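Local coordinates for amidohydrolase 3 domain-containing protein (Bacillus thuringiensis serovar konkukian, PDB 3GGM) that is of unknown function but, as a piece of an amidohydrolase-family protein, probably belongs to an enzyme that hydrolyses carbon-nitrogen bonds other than peptide bonds, at residues A[44-47]-A[48-51]. Sequence-based numbering, arbitrary orientation.
Sequences SATE and KTKK
Between Thr-46 and Thr-49 the backbone makes a type I beta turn, closed by a hydrogen bond from Thr-49 N to Thr-46 O (2.7 Å), and the runs 45-47 and 48-51 head in directions 124° apart. The turn is a worked example of a side chain reinforcing a backbone bond. Thr-49 OG1 also donates to Thr-46 O, at 3.0 Å, so one carbonyl oxygen is gripped twice by one residue. The two donors come from different directions: the hydroxyl lies in the carbonyl plane on a lone pair, whereas the amide sits 39° above that plane. A chi1 of 78° sets OG1 between the backbone N and the carbonyl carbon of Thr-49, which brings it to the acceptor.

The same rotation places CG2 of Thr-49 anti to its own carbonyl carbon, where it lies against the backbone of Thr-46 and 3.7 Å from Thr-46 OG1; the two threonine side chains cross at about a right angle. Ala-45 points its CB at this buried residue, toward the hydroxyl end. Farther along, Lys-51 NZ comes within 4.2 Å of Ala-45 CB. Glu-47 and Lys-48 are the exposed central residues of the turn, and the extended Lys-48 chain carries its amine out from it.

Val-3 packs against both threonines, and Ile-7 of strand 6-9 touches Ala-45. Lys-50 then pairs through its backbone with Asp-5 and Ile-7, so that this is a type I beta turn at the surface that leads the chain into strand 50-53, parallel to strand 6-9 in the mixed beta sheet of this N-terminal piece.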
loop_
_atom_site.group_PDB
_atom_site.type_symbol
_atom_site.label_atom_id
_atom_site.label_comp_id
_atom_site.label_asym_id
_atom_site.label_seq_id
_atom_site.Cartn_x
_atom_site.Cartn_y
_atom_site.Cartn_z
ATOM N N SER A 44 1.877 6.297 29.808
ATOM C CA SER A 44 3.125 7.015 29.545
ATOM C C SER A 44 2.868 8.391 28.946
ATOM O O SER A 44 3.774 9.219 28.857
ATOM C CB SER A 44 3.991 6.216 28.575
ATOM O OG SER A 44 3.438 6.267 27.269
ATOM N N ALA A 45 1.629 8.630 28.537
ATOM C CA ALA A 45 1.254 9.897 27.929
ATOM C C ALA A 45 1.160 11.055 28.926
ATOM O O ALA A 45 0.994 10.848 30.128
ATOM C CB ALA A 45 -0.081 9.739 27.207
ATOM N N THR A 46 1.274 12.272 28.403
ATOM C CA THR A 46 1.154 13.495 29.196
ATOM C C THR A 46 0.390 14.504 28.341
ATOM O O THR A 46 0.154 14.266 27.157
ATOM C CB THR A 46 2.532 14.101 29.580
ATOM O OG1 THR A 46 3.239 14.492 28.398
ATOM C CG2 THR A 46 3.356 13.093 30.355
ATOM N N GLU A 47 0.003 15.621 28.946
ATOM C CA GLU A 47 -0.745 16.673 28.262
ATOM C C GLU A 47 -0.334 16.894 26.804
ATOM O O GLU A 47 -1.182 17.123 25.940
ATOM C CB GLU A 47 -0.592 17.990 29.035
ATOM C CG GLU A 47 -1.108 17.942 30.472
ATOM C CD GLU A 47 -2.609 18.169 30.571
ATOM O OE1 GLU A 47 -3.064 19.296 30.255
ATOM O OE2 GLU A 47 -3.331 17.226 30.965
ATOM N N LYS A 48 0.963 16.812 26.531
ATOM C CA LYS A 48 1.480 17.037 25.186
ATOM C C LYS A 48 1.300 15.892 24.187
ATOM O O LYS A 48 1.255 16.119 22.978
ATOM C CB LYS A 48 2.962 17.405 25.262
ATOM C CG LYS A 48 3.236 18.674 26.056
ATOM C CD LYS A 48 4.688 19.115 25.915
ATOM C CE LYS A 48 4.951 20.401 26.688
ATOM N NZ LYS A 48 6.351 20.874 26.482
ATOM N N THR A 49 1.192 14.667 24.682
ATOM C CA THR A 49 1.054 13.525 23.790
ATOM C C THR A 49 -0.286 13.483 23.066
ATOM O O THR A 49 -1.342 13.507 23.696
ATOM C CB THR A 49 1.232 12.196 24.557
ATOM O OG1 THR A 49 0.030 11.893 25.268
ATOM C CG2 THR A 49 2.359 12.312 25.558
ATOM N N LYS A 50 -0.239 13.429 21.738
ATOM C CA LYS A 50 -1.461 13.336 20.947
ATOM C C LYS A 50 -1.901 11.877 21.013
ATOM O O LYS A 50 -1.083 10.971 20.862
ATOM C CB LYS A 50 -1.218 13.714 19.482
ATOM C CG LYS A 50 -0.927 15.185 19.235
ATOM C CD LYS A 50 0.563 15.495 19.318
ATOM C CE LYS A 50 1.328 14.873 18.152
ATOM N NZ LYS A 50 2.777 15.230 18.183
ATOM N N LYS A 51 -3.184 11.647 21.251
ATOM C CA LYS A 51 -3.685 10.284 21.329
ATOM C C LYS A 51 -4.820 10.082 20.337
ATOM O O LYS A 51 -5.707 10.920 20.210
ATOM C CB LYS A 51 -4.135 9.965 22.757
ATOM C CG LYS A 51 -4.905 11.079 23.430
ATOM C CD LYS A 51 -5.218 10.748 24.886
ATOM C CE LYS A 51 -3.949 10.621 25.714
ATOM N NZ LYS A 51 -4.246 10.403 27.159
#